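Local coordinates for gamma-glutamyl-gamma-aminobutyraldehyde dehydrogenase (Burkholderia cenocepacia, PDB 4LIH), which probably oxidises aldehydes, gamma-glutamyl-gamma-aminobutyraldehyde among them, to carboxylic acids with NAD(P)+ as the electron acceptor, at residues T207-A212 against F225-G230; R37-G42 against K58-G63; L96-L101 against F216-P221; T126-G131 against W175-L180; L24-R29 against R54-V59. All blocks are in the same frame, centred on the assembly; numbering follows the deposited sequence. Where two conformers were deposited one is given.

Interaction 1 (T207-A212 against F225-G230); sequences TAIRVA and FNVVPG
Val227 sends its two methyls into different parts of helix 206-218. CG1, anti to the backbone N (chi1 172°), lies 3.8 Å from Ala208 CB and also touches Ile209 N. CG2 rests 3.5 Å from Ala208 O and touches Ala212 CB, one helical turn further on. Two residues along the chain, Pro229 puts the CG corner of its ring 3.7 Å from Ile209 CD1, the two side chains crossing at about a right angle. At the other end the ring of Phe225 presents its edge to the helix: CE2 is 3.8 Å from Ala212 CA, and Val211 CG2 also lies near the ring plane. One water lies within hydrogen-bonding distance of Ala212 O (2.9 Å) and Phe225 O (2.8 Å), beside the hydrocarbon. Further out, Phe186 meets the Phe225 ring edge-to-face, and strand 195-199 pairs in parallel with strand 225-227. Helix and strand run at 147° to one another, as successive elements of the beta-alpha-beta unit 195-199, 206-218, 225-227. No direct hydrogen bond joins the two segments, and the touching residues are all buried, so cohesion between them must come mainly from close apolar packing, helped by the single water.

Interaction 2 (R37-G42 against K58-G63); sequences RDAHGG and KVADCG
Ala39 meets Ala60, Asp61 and Cys62 with a side chain that is a single methyl, so the whole of its reach is told by one atom. Its CA-CB bond points at segment 58-63, where the chain leaves strand 55-60 and turns toward helix 64-80. The CB lies 4.0 Å from Ala60 CB, a methyl-to-methyl contact in which each alanine faces the other. Further along the same segment it comes to 3.6 Å from Asp61 O, resting against the peptide that joins Asp61 to Cys62. Its last neighbour is the sulfur of Cys62, with Ala39 CB and Cys62 SG 4.3 Å apart. Ala60 CB, for its part, also lies 3.9 Å from Ala39 N, so the backbone of the loop shares in the packing.

The loop is shaped by a type II beta turn from Ala39 to Gly42, closed by the bond from Gly42 N to Ala39 O (3.0 Å). Gly41 and Gly42 both have positive phi, which favours glycine. Asp66 of helix 64-80 receives His40 N and Gly63 N on its two carboxylate oxygens and thereby ties both segments to the start of that helix. The polar end of Asp61 turns elsewhere, to a salt bridge with Arg43.

With no hydrogen bond between the two segments, their direct contact is van der Waals in character. Small groups let the backbones come close, Ala39 CA and Ala60 CA being 5.1 Å apart, while the polar ties that fix the loop are made beside the contact.

Interaction 3 (L96-L101 against F216-P221); sequences LRWAAL and FEAGIP
Apolar packing centres on Ala218, whose CB fits against the backbone of helix 88-104 at 3.6 Å from Trp98 CA. Three side chains close round this methyl: Trp98 through its CB at 3.8 Å, Leu101 through CD1, also at 3.8 Å, and Arg97 through the aliphatic CG at 3.9 Å. Arg97 bends at chi2 (64°) after this touch, and its guanidinium carries Leu101 CD2 over one face, offset toward the rim. The Trp98 ring, for its part, stacks with Phe186.

Among the polar groups, Arg97 and Glu217 lie on the solvent side. Glu217, extended beyond CG, crosses Leu101 obliquely and sets OE2 3.6 Å from Leu101 CD2. Its OE2 stays 5.1 Å from Arg97 NH2, too far for a salt bridge, though the opposite charges may still attract weakly; the stronger partner of Arg97 is Glu104. The buried indole of Trp98 directs its nitrogen to Val211 O on helix 206-218.

In the backbone, Gly219 N bonds to Phe216 O at 3.1 Å, and Gly219 takes a positive phi of 111°, a backbone shape that suits glycine. This is a Schellman motif ending helix 206-218, the helix of a beta-alpha-beta unit in the Rossmann-like cofactor-binding domain of aldehyde dehydrogenases, here packed by its last turn against helix 88-104.

Interaction 4 (T126-G131 against W175-L180); sequences TVDVPG and WNFPIL
Polar contact between the segments centres on Asp128, whose OD2 lies 3.2 Å from Phe177 CD1. The oxygen approaches the ring at its edge, near the ring plane, and the carboxylate and ring planes are only 18° apart, so a carboxylate oxygen faces the slightly positive rim of the aromatic hydrogens. Water 2 donates to Asp128 OD2 (2.8 Å) and accepts from Leu180 N (3.0 Å), linking the carboxylate to an amide in the first turn of helix 178-191. Lys119 adds a salt bridge to OD2 and a hydrogen bond to Asn176 O, which would help to hold the acid in place.

Phe177 is the N-cap residue of helix 178-191. Trp175 to Pro178 spell the Trp-Asn-Phe-Pro sequence of many aldehyde dehydrogenases, whose asparagine helps to form the oxyanion hole; a MES molecule against Phe177, hydrogen-bonded by Asn176, is consistent with a pocket here.

Apolar contacts continue along the two helices, where Val129 CG2 and Ile179 CG2 meet loosely at 4.5 Å. Packing on backbone accompanies them: Ile179 CG2 lies 3.9 Å from Asp128 O, just past a wider pi-type turn at 126-128, and Leu180, in one of its two conformers, sets CD2 3.7 Å from Gly131 C.

Interaction 5 (L24-R29 against R54-V59); sequences LEIEGR and RVLAKV
Two torsions of Ile26 split its side chain between neighbouring residues of strand 55-60. A chi1 of -63° sets CG2 anti to the backbone N, where it meets Ala57 CB at 3.8 Å. Extension at chi2 (178°) then carries CD1 to Leu56, 3.5 Å from its carbonyl O and 3.8 Å from its CB, the two side chains crossing at a slant. Further along, the backbone of Gly28 takes over from the Ile26 side chain. Gly28 O approaches Val59 CA at 3.3 Å in a CA-H...O contact, and Val59 CG1 lies against the same oxygen at 3.4 Å. Gly28 CA and Val59 CA come to 4.1 Å, with Gly28 CA also lying against Lys58 O.

Within the loop, Arg29 grips Glu27 side-on: NH2 bonds to OE1 (2.9 Å) and NE to OE2, both acceptors lying near the guanidinium plane. Arg29 N takes the anti lone pair of OE2, so that oxygen receives two N-H groups and the backbone from Glu27 to Arg29 is probably stiffened. Gly28 also pairs through its backbone with Ala60.

Leu56 and Ala57 both face Cys47 of strand 44-48, a classic beta bulge in the two-stranded antiparallel hairpin that the loop between helix 14-23 and strand 30-32 packs against.

How the interactions relate
Interaction 1 touches all four others. Helix 206-218 is shared with interaction 3, where Phe225 CE2 and Trp98 CZ2 lie 3.8 Å apart, and Val211 CG1 of the same helix meets interaction 4 at Ile179 CD1 (3.7 Å). On the strand side, Pro229 O to Cys62 N (2.9 Å) leads to interaction 2, and Ile209 packs on the 24-29 loop of interaction 5. Interactions 2 and 5 share Lys58 and Val59 on strand 55-60 and are joined by Ala60 N to Gly28 O (2.8 Å). Interaction 4 is near the predicted active-site Glu274, about 10 Å between the Leu180 and Glu274 side chains; the other four lie away from it.

Interaction 1 (T207-A212 against F225-G230)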
# COMPACT_ATOMS: atom_id res chain seq x y z
N THR A 207 -11.48 -4.40 35.33
CA THR A 207 -10.46 -4.95 34.42
C THR A 207 -9.51 -3.87 33.92
O THR A 207 -8.33 -4.13 33.72
CB THR A 207 -11.03 -5.82 33.26
OG1 THR A 207 -12.01 -5.09 32.48
CG2 THR A 207 -11.62 -7.08 33.80
N ALA A 208 -10.02 -2.65 33.72
CA ALA A 208 -9.19 -1.52 33.32
C ALA A 208 -8.08 -1.32 34.34
O ALA A 208 -6.89 -1.23 34.00
CB ALA A 208 -10.03 -0.25 33.24
N ILE A 209 -8.52 -1.19 35.59
CA ILE A 209 -7.62 -1.05 36.72
C ILE A 209 -6.62 -2.18 36.74
O ILE A 209 -5.42 -1.95 36.83
CB ILE A 209 -8.41 -0.98 38.07
CG1 ILE A 209 -9.24 0.31 38.14
CG2 ILE A 209 -7.43 -1.06 39.24
CD1 ILE A 209 -10.09 0.49 39.38
N ARG A 210 -7.10 -3.42 36.66
CA ARG A 210 -6.21 -4.57 36.72
C ARG A 210 -5.14 -4.56 35.63
O ARG A 210 -3.95 -4.77 35.94
CB ARG A 210 -7.01 -5.90 36.68
CG ARG A 210 -6.19 -7.15 36.98
CD ARG A 210 -5.54 -7.04 38.36
NE ARG A 210 -4.72 -8.22 38.71
CZ ARG A 210 -3.39 -8.28 38.78
NH1 ARG A 210 -2.61 -7.22 38.61
NH2 ARG A 210 -2.81 -9.43 39.07
N VAL A 211 -5.51 -4.28 34.38
CA VAL A 211 -4.55 -4.35 33.25
C VAL A 211 -3.51 -3.23 33.31
O VAL A 211 -2.41 -3.33 32.73
CB VAL A 211 -5.20 -4.40 31.85
CG1 VAL A 211 -6.10 -5.62 31.70
CG2 VAL A 211 -5.96 -3.13 31.49
N ALA A 212 -3.87 -2.17 34.04
CA ALA A 212 -2.95 -1.05 34.29
C ALA A 212 -1.75 -1.52 35.09
O ALA A 212 -0.62 -1.16 34.78
CB ALA A 212 -3.65 0.07 35.04
N PHE A 225 0.47 4.74 30.49
CA PHE A 225 -0.85 4.12 30.60
C PHE A 225 -1.40 4.33 32.01
O PHE A 225 -0.85 3.83 32.96
CB PHE A 225 -0.85 2.65 30.17
CG PHE A 225 -2.25 2.04 30.10
CD1 PHE A 225 -3.24 2.54 29.25
CD2 PHE A 225 -2.57 0.97 30.91
CE1 PHE A 225 -4.50 1.95 29.21
CE2 PHE A 225 -3.82 0.41 30.91
CZ PHE A 225 -4.80 0.89 30.05
N ASN A 226 -2.43 5.18 32.09
CA ASN A 226 -3.10 5.57 33.34
C ASN A 226 -4.59 5.23 33.24
O ASN A 226 -5.20 5.37 32.17
CB ASN A 226 -3.01 7.07 33.54
CG ASN A 226 -1.62 7.62 33.29
OD1 ASN A 226 -0.75 7.57 34.17
ND2 ASN A 226 -1.38 8.07 32.06
N VAL A 227 -5.18 4.82 34.37
CA VAL A 227 -6.59 4.49 34.45
C VAL A 227 -7.21 5.33 35.58
O VAL A 227 -6.68 5.34 36.73
CB VAL A 227 -6.83 2.96 34.65
CG1 VAL A 227 -8.30 2.64 34.94
CG2 VAL A 227 -6.33 2.18 33.43
N VAL A 228 -8.24 6.09 35.23
CA VAL A 228 -8.92 7.03 36.11
C VAL A 228 -10.39 6.64 36.23
O VAL A 228 -11.24 7.10 35.45
CB VAL A 228 -8.79 8.47 35.56
CG1 VAL A 228 -9.54 9.49 36.40
CG2 VAL A 228 -7.34 8.83 35.45
N PRO A 229 -10.70 5.80 37.23
CA PRO A 229 -12.10 5.42 37.45
C PRO A 229 -12.95 6.60 37.95
O PRO A 229 -12.40 7.57 38.51
CB PRO A 229 -12.03 4.30 38.49
CG PRO A 229 -10.61 4.11 38.85
CD PRO A 229 -9.78 5.16 38.18
N GLY A 230 -14.28 6.50 37.75
CA GLY A 230 -15.24 7.54 38.17
C GLY A 230 -16.45 7.58 37.25
O GLY A 230 -16.62 6.69 36.39
O HOH W 1 0.16 1.27 33.33

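Interaction 2 (R37-G42 against K58-G63)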
# COMPACT_ATOMS: atom_id res chain seq x y z
N ARG A 37 -3.32 4.72 43.24
CA ARG A 37 -3.57 5.92 44.05
C ARG A 37 -5.01 5.98 44.45
O ARG A 37 -5.88 5.66 43.63
CB ARG A 37 -3.29 7.19 43.25
CG ARG A 37 -1.87 7.43 42.87
CD ARG A 37 -1.80 8.76 42.14
NE ARG A 37 -0.47 9.01 41.60
CZ ARG A 37 -0.06 10.20 41.16
NH1 ARG A 37 -0.86 11.25 41.24
NH2 ARG A 37 1.16 10.33 40.69
N ASP A 38 -5.28 6.43 45.67
CA ASP A 38 -6.65 6.78 46.02
C ASP A 38 -7.00 8.06 45.25
O ASP A 38 -6.11 8.80 44.86
CB ASP A 38 -6.80 6.99 47.53
CG ASP A 38 -6.64 5.69 48.31
OD1 ASP A 38 -7.15 4.64 47.85
OD2 ASP A 38 -5.96 5.72 49.35
N ALA A 39 -8.30 8.29 45.02
CA ALA A 39 -8.77 9.56 44.47
C ALA A 39 -8.58 10.68 45.50
O ALA A 39 -8.64 10.43 46.70
CB ALA A 39 -10.23 9.48 44.10
N HIS A 40 -8.38 11.90 45.01
CA HIS A 40 -8.07 13.04 45.85
C HIS A 40 -9.21 13.26 46.82
O HIS A 40 -10.39 13.29 46.44
CB HIS A 40 -7.86 14.29 44.98
CG HIS A 40 -7.43 15.50 45.74
ND1 HIS A 40 -6.14 15.68 46.18
CD2 HIS A 40 -8.12 16.60 46.13
CE1 HIS A 40 -6.04 16.85 46.80
NE2 HIS A 40 -7.23 17.42 46.79
N GLY A 41 -8.83 13.38 48.09
CA GLY A 41 -9.77 13.61 49.19
C GLY A 41 -10.56 12.40 49.66
O GLY A 41 -11.54 12.55 50.40
N GLY A 42 -10.14 11.22 49.22
CA GLY A 42 -10.70 9.94 49.64
C GLY A 42 -12.05 9.58 49.04
O GLY A 42 -12.89 8.98 49.71
N LYS A 58 -14.92 -0.92 46.87
CA LYS A 58 -14.96 0.53 46.75
C LYS A 58 -13.86 0.95 45.77
O LYS A 58 -12.68 0.60 45.92
CB LYS A 58 -14.79 1.20 48.11
CG LYS A 58 -16.01 0.99 49.01
CD LYS A 58 -16.02 1.92 50.22
CE LYS A 58 -17.19 1.63 51.16
NZ LYS A 58 -18.46 2.27 50.67
N VAL A 59 -14.24 1.72 44.76
CA VAL A 59 -13.34 2.09 43.69
C VAL A 59 -13.14 3.60 43.70
O VAL A 59 -14.04 4.36 44.03
CB VAL A 59 -13.89 1.60 42.35
CG1 VAL A 59 -13.13 2.17 41.14
CG2 VAL A 59 -13.89 0.06 42.35
N ALA A 60 -11.94 4.03 43.39
CA ALA A 60 -11.62 5.46 43.35
C ALA A 60 -12.66 6.22 42.51
O ALA A 60 -12.91 5.85 41.42
CB ALA A 60 -10.23 5.67 42.80
N ASP A 61 -13.22 7.30 43.05
CA ASP A 61 -14.09 8.18 42.29
C ASP A 61 -13.36 9.48 41.89
O ASP A 61 -13.39 10.49 42.64
CB ASP A 61 -15.34 8.50 43.08
CG ASP A 61 -16.30 9.34 42.28
OD1 ASP A 61 -16.61 8.97 41.13
OD2 ASP A 61 -16.73 10.37 42.81
N CYS A 62 -12.72 9.46 40.71
CA CYS A 62 -11.85 10.56 40.34
C CYS A 62 -12.55 11.83 39.92
O CYS A 62 -13.62 11.83 39.33
CB CYS A 62 -10.82 10.14 39.27
SG CYS A 62 -9.68 8.89 39.91
N GLY A 63 -11.90 12.93 40.26
CA GLY A 63 -12.34 14.24 39.83
C GLY A 63 -11.20 14.96 39.16
O GLY A 63 -10.26 14.34 38.64

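Interaction 3 (L96-L101 against F216-P221)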
# COMPACT_ATOMS: atom_id res chain seq x y z
N LEU A 96 3.84 -7.10 23.56
CA LEU A 96 3.73 -8.55 23.63
C LEU A 96 3.80 -9.10 25.07
O LEU A 96 3.01 -10.00 25.43
CB LEU A 96 4.78 -9.25 22.71
CG LEU A 96 4.57 -9.06 21.21
CD1 LEU A 96 5.61 -9.87 20.39
CD2 LEU A 96 3.20 -9.52 20.89
N ARG A 97 4.72 -8.59 25.88
CA ARG A 97 4.80 -9.06 27.25
C ARG A 97 3.52 -8.74 28.05
O ARG A 97 3.10 -9.50 28.89
CB ARG A 97 6.03 -8.46 27.94
CG ARG A 97 6.17 -8.82 29.40
CD ARG A 97 6.37 -10.31 29.56
NE ARG A 97 6.44 -10.74 30.95
CZ ARG A 97 6.00 -11.90 31.40
NH1 ARG A 97 5.44 -12.77 30.59
NH2 ARG A 97 6.10 -12.19 32.69
N TRP A 98 2.90 -7.60 27.78
CA TRP A 98 1.70 -7.20 28.50
C TRP A 98 0.55 -8.13 28.15
O TRP A 98 -0.15 -8.66 29.04
CB TRP A 98 1.37 -5.76 28.15
CG TRP A 98 0.21 -5.15 28.83
CD1 TRP A 98 -0.32 -5.47 30.04
CD2 TRP A 98 -0.51 -4.02 28.36
NE1 TRP A 98 -1.35 -4.60 30.35
CE2 TRP A 98 -1.51 -3.73 29.30
CE3 TRP A 98 -0.43 -3.26 27.19
CZ2 TRP A 98 -2.38 -2.66 29.15
CZ3 TRP A 98 -1.32 -2.21 27.04
CH2 TRP A 98 -2.26 -1.92 28.02
N ALA A 99 0.41 -8.40 26.86
CA ALA A 99 -0.58 -9.33 26.39
C ALA A 99 -0.36 -10.73 26.94
O ALA A 99 -1.34 -11.37 27.35
CB ALA A 99 -0.55 -9.39 24.87
N ALA A 100 0.87 -11.19 26.94
CA ALA A 100 1.22 -12.48 27.60
C ALA A 100 0.76 -12.50 29.06
O ALA A 100 0.21 -13.51 29.54
CB ALA A 100 2.71 -12.75 27.52
N LEU A 101 1.00 -11.40 29.77
CA LEU A 101 0.52 -11.28 31.14
C LEU A 101 -1.00 -11.35 31.21
O LEU A 101 -1.55 -12.05 32.08
CB LEU A 101 1.04 -10.02 31.82
CG LEU A 101 2.52 -10.07 32.23
CD1 LEU A 101 3.00 -8.67 32.55
CD2 LEU A 101 2.76 -10.96 33.43
N PHE A 216 2.33 -1.83 33.75
CA PHE A 216 3.54 -1.40 34.43
C PHE A 216 4.47 -2.59 34.72
O PHE A 216 5.68 -2.48 34.53
CB PHE A 216 3.19 -0.65 35.74
CG PHE A 216 4.40 -0.03 36.42
CD1 PHE A 216 5.04 1.08 35.87
CD2 PHE A 216 4.91 -0.57 37.59
CE1 PHE A 216 6.15 1.66 36.48
CE2 PHE A 216 6.06 -0.01 38.19
CZ PHE A 216 6.66 1.11 37.62
N GLU A 217 3.91 -3.72 35.13
CA GLU A 217 4.68 -4.94 35.33
C GLU A 217 5.43 -5.37 34.04
O GLU A 217 6.54 -5.89 34.09
CB GLU A 217 3.74 -6.07 35.77
CG GLU A 217 4.47 -7.32 36.21
CD GLU A 217 3.52 -8.44 36.61
OE1 GLU A 217 2.42 -8.14 37.06
OE2 GLU A 217 3.91 -9.62 36.55
N ALA A 218 4.81 -5.15 32.89
CA ALA A 218 5.38 -5.56 31.61
C ALA A 218 6.44 -4.62 31.09
O ALA A 218 7.12 -4.95 30.10
CB ALA A 218 4.27 -5.68 30.57
N GLY A 219 6.53 -3.41 31.67
CA GLY A 219 7.48 -2.40 31.22
C GLY A 219 6.92 -1.16 30.53
O GLY A 219 7.66 -0.37 29.98
N ILE A 220 5.62 -0.95 30.59
CA ILE A 220 5.07 0.30 30.03
C ILE A 220 5.45 1.40 31.02
O ILE A 220 5.11 1.30 32.21
CB ILE A 220 3.55 0.22 29.82
CG1 ILE A 220 3.19 -0.90 28.84
CG2 ILE A 220 3.00 1.57 29.37
CD1 ILE A 220 3.36 -0.46 27.40
N PRO A 221 6.18 2.42 30.55
CA PRO A 221 6.72 3.37 31.55
C PRO A 221 5.65 4.15 32.34
O PRO A 221 4.48 4.30 31.90
CB PRO A 221 7.61 4.30 30.72
CG PRO A 221 7.92 3.55 29.47
CD PRO A 221 6.74 2.65 29.20

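Interaction 4 (T126-G131 against W175-L180)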
# COMPACT_ATOMS: atom_id res chain seq x y z
N THR A 126 -13.40 -16.56 26.77
CA THR A 126 -13.15 -16.94 25.41
C THR A 126 -13.24 -15.81 24.37
O THR A 126 -12.60 -15.89 23.33
CB THR A 126 -14.11 -18.05 24.96
OG1 THR A 126 -15.46 -17.56 24.98
CG2 THR A 126 -13.98 -19.23 25.88
N VAL A 127 -14.03 -14.79 24.64
CA VAL A 127 -14.21 -13.67 23.73
C VAL A 127 -13.49 -12.46 24.28
O VAL A 127 -12.59 -11.94 23.64
CB VAL A 127 -15.71 -13.39 23.50
CG1 VAL A 127 -15.93 -12.06 22.77
CG2 VAL A 127 -16.38 -14.56 22.75
N ASP A 128 -13.86 -12.01 25.49
CA ASP A 128 -13.40 -10.68 25.98
C ASP A 128 -11.89 -10.61 26.30
O ASP A 128 -11.18 -9.80 25.73
CB ASP A 128 -14.27 -10.24 27.19
CG ASP A 128 -15.77 -10.23 26.85
OD1 ASP A 128 -16.41 -11.29 26.82
OD2 ASP A 128 -16.30 -9.16 26.55
N VAL A 129 -11.39 -11.44 27.22
CA VAL A 129 -10.00 -11.38 27.59
C VAL A 129 -9.08 -11.84 26.40
O VAL A 129 -8.21 -11.12 25.99
CB VAL A 129 -9.74 -12.13 28.91
CG1 VAL A 129 -8.25 -12.03 29.29
CG2 VAL A 129 -10.64 -11.56 30.05
N PRO A 130 -9.35 -12.98 25.76
CA PRO A 130 -8.48 -13.29 24.61
C PRO A 130 -8.50 -12.23 23.50
O PRO A 130 -7.45 -12.00 22.88
CB PRO A 130 -9.02 -14.63 24.09
CG PRO A 130 -9.77 -15.20 25.22
CD PRO A 130 -10.33 -14.05 26.01
N GLY A 131 -9.66 -11.60 23.28
CA GLY A 131 -9.84 -10.52 22.28
C GLY A 131 -8.96 -9.33 22.65
O GLY A 131 -8.33 -8.74 21.80
N TRP A 175 -19.38 0.00 29.28
CA TRP A 175 -19.47 -1.12 30.22
C TRP A 175 -19.89 -2.42 29.58
O TRP A 175 -19.95 -3.45 30.27
CB TRP A 175 -20.47 -0.77 31.35
CG TRP A 175 -21.82 -0.21 30.84
CD1 TRP A 175 -22.18 1.11 30.79
CD2 TRP A 175 -22.94 -0.94 30.32
NE1 TRP A 175 -23.43 1.24 30.26
CE2 TRP A 175 -23.93 0.00 29.97
CE3 TRP A 175 -23.20 -2.30 30.10
CZ2 TRP A 175 -25.18 -0.37 29.45
CZ3 TRP A 175 -24.45 -2.68 29.59
CH2 TRP A 175 -25.42 -1.71 29.26
N ASN A 176 -20.27 -2.40 28.31
CA ASN A 176 -20.81 -3.65 27.72
C ASN A 176 -19.69 -4.63 27.37
O ASN A 176 -19.88 -5.87 27.49
CB ASN A 176 -21.75 -3.39 26.55
CG ASN A 176 -21.09 -2.66 25.40
OD1 ASN A 176 -20.15 -1.87 25.59
ND2 ASN A 176 -21.51 -2.98 24.18
N PHE A 177 -18.55 -4.08 26.95
CA PHE A 177 -17.33 -4.85 26.69
C PHE A 177 -16.15 -4.11 27.32
O PHE A 177 -15.33 -3.55 26.56
CB PHE A 177 -17.06 -5.05 25.18
CG PHE A 177 -18.06 -5.92 24.50
CD1 PHE A 177 -17.89 -7.28 24.47
CD2 PHE A 177 -19.22 -5.36 23.97
CE1 PHE A 177 -18.84 -8.09 23.90
CE2 PHE A 177 -20.19 -6.19 23.40
CZ PHE A 177 -20.01 -7.54 23.40
N PRO A 178 -16.06 -4.08 28.67
CA PRO A 178 -15.10 -3.20 29.31
C PRO A 178 -13.66 -3.44 28.88
O PRO A 178 -13.03 -2.52 28.40
CB PRO A 178 -15.29 -3.44 30.82
CG PRO A 178 -16.66 -4.05 30.92
CD PRO A 178 -16.92 -4.78 29.65
N ILE A 179 -13.15 -4.64 29.06
CA ILE A 179 -11.74 -4.86 28.72
C ILE A 179 -11.49 -4.83 27.20
O ILE A 179 -10.47 -4.29 26.74
CB ILE A 179 -11.13 -6.12 29.38
CG1 ILE A 179 -9.58 -5.99 29.34
CG2 ILE A 179 -11.64 -7.41 28.75
CD1 ILE A 179 -8.89 -7.24 29.81
N LEU A 180 -12.46 -5.31 26.44
CA LEU A 180 -12.30 -5.47 25.01
C LEU A 180 -12.31 -4.12 24.29
O LEU A 180 -11.42 -3.83 23.47
CB LEU A 180 -13.34 -6.46 24.49
CG LEU A 180 -13.38 -6.82 23.01
CD1 LEU A 180 -14.01 -5.70 22.19
CD2 LEU A 180 -11.99 -7.16 22.54
O HOH W 2 -14.86 -6.87 27.36

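Interaction 5 (L24-R29 against R54-V59)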
# COMPACT_ATOMS: atom_id res chain seq x y z
N LEU A 24 -11.05 -13.79 45.91
CA LEU A 24 -10.52 -12.76 45.04
C LEU A 24 -10.25 -11.44 45.80
O LEU A 24 -11.13 -10.90 46.41
CB LEU A 24 -11.52 -12.51 43.90
CG LEU A 24 -11.03 -11.67 42.73
CD1 LEU A 24 -9.88 -12.34 42.02
CD2 LEU A 24 -12.19 -11.41 41.77
N GLU A 25 -9.01 -10.96 45.74
CA GLU A 25 -8.66 -9.61 46.19
C GLU A 25 -8.88 -8.63 45.02
O GLU A 25 -8.24 -8.77 43.99
CB GLU A 25 -7.18 -9.54 46.60
CG GLU A 25 -6.75 -10.57 47.64
CD GLU A 25 -7.13 -10.19 49.06
OE1 GLU A 25 -8.05 -9.36 49.26
OE2 GLU A 25 -6.52 -10.76 50.01
N ILE A 26 -9.76 -7.65 45.18
CA ILE A 26 -10.09 -6.74 44.06
C ILE A 26 -9.41 -5.39 44.32
O ILE A 26 -9.65 -4.77 45.35
CB ILE A 26 -11.60 -6.50 43.95
CG1 ILE A 26 -12.35 -7.80 43.65
CG2 ILE A 26 -11.90 -5.45 42.87
CD1 ILE A 26 -13.86 -7.69 43.56
N GLU A 27 -8.61 -4.93 43.36
CA GLU A 27 -7.98 -3.61 43.45
C GLU A 27 -8.94 -2.53 42.91
O GLU A 27 -9.39 -2.64 41.77
CB GLU A 27 -6.70 -3.57 42.62
CG GLU A 27 -6.05 -2.19 42.59
CD GLU A 27 -5.65 -1.71 43.97
OE1 GLU A 27 -4.65 -2.27 44.50
OE2 GLU A 27 -6.34 -0.81 44.53
N GLY A 28 -9.20 -1.50 43.75
CA GLY A 28 -10.13 -0.42 43.42
C GLY A 28 -9.51 0.94 43.18
O GLY A 28 -10.19 1.88 42.74
N ARG A 29 -8.21 1.07 43.43
CA ARG A 29 -7.54 2.35 43.22
C ARG A 29 -7.33 2.70 41.73
O ARG A 29 -7.24 1.83 40.88
CB ARG A 29 -6.22 2.38 43.96
CG ARG A 29 -6.41 2.42 45.50
CD ARG A 29 -5.11 2.28 46.28
NE ARG A 29 -4.54 0.95 46.09
CZ ARG A 29 -3.33 0.56 46.49
NH1 ARG A 29 -2.49 1.39 47.04
NH2 ARG A 29 -2.93 -0.68 46.26
N ARG A 54 -24.33 -7.53 44.92
CA ARG A 54 -23.24 -7.51 45.91
C ARG A 54 -22.29 -6.35 45.61
O ARG A 54 -22.01 -6.05 44.45
CB ARG A 54 -22.49 -8.87 45.95
CG ARG A 54 -21.63 -9.23 44.73
CD ARG A 54 -21.03 -10.65 44.77
NE ARG A 54 -21.75 -11.61 43.94
CZ ARG A 54 -21.24 -12.76 43.48
NH1 ARG A 54 -19.99 -13.11 43.71
NH2 ARG A 54 -22.00 -13.55 42.73
N VAL A 55 -21.82 -5.67 46.66
CA VAL A 55 -20.78 -4.65 46.50
C VAL A 55 -19.44 -5.35 46.40
O VAL A 55 -18.97 -5.96 47.36
CB VAL A 55 -20.78 -3.63 47.66
CG1 VAL A 55 -19.62 -2.67 47.53
CG2 VAL A 55 -22.10 -2.86 47.67
N LEU A 56 -18.79 -5.26 45.25
CA LEU A 56 -17.55 -5.97 45.04
C LEU A 56 -16.37 -5.26 45.66
O LEU A 56 -15.44 -5.89 46.13
CB LEU A 56 -17.26 -6.10 43.54
CG LEU A 56 -18.34 -6.86 42.76
CD1 LEU A 56 -18.14 -6.56 41.30
CD2 LEU A 56 -18.25 -8.37 43.06
N ALA A 57 -16.40 -3.94 45.64
CA ALA A 57 -15.25 -3.14 46.02
C ALA A 57 -15.65 -1.69 46.06
O ALA A 57 -16.64 -1.29 45.40
CB ALA A 57 -14.13 -3.33 45.02
N LYS A 58 -14.92 -0.92 46.87
CA LYS A 58 -14.96 0.53 46.75
C LYS A 58 -13.86 0.95 45.77
O LYS A 58 -12.68 0.60 45.92
CB LYS A 58 -14.79 1.20 48.11
CG LYS A 58 -16.01 0.99 49.01
CD LYS A 58 -16.02 1.92 50.22
CE LYS A 58 -17.19 1.63 51.16
NZ LYS A 58 -18.46 2.27 50.67
N VAL A 59 -14.24 1.72 44.76
CA VAL A 59 -13.34 2.09 43.69
C VAL A 59 -13.14 3.60 43.70
O VAL A 59 -14.04 4.36 44.03
CB VAL A 59 -13.89 1.60 42.35
CG1 VAL A 59 -13.13 2.17 41.14
CG2 VAL A 59 -13.89 0.06 42.35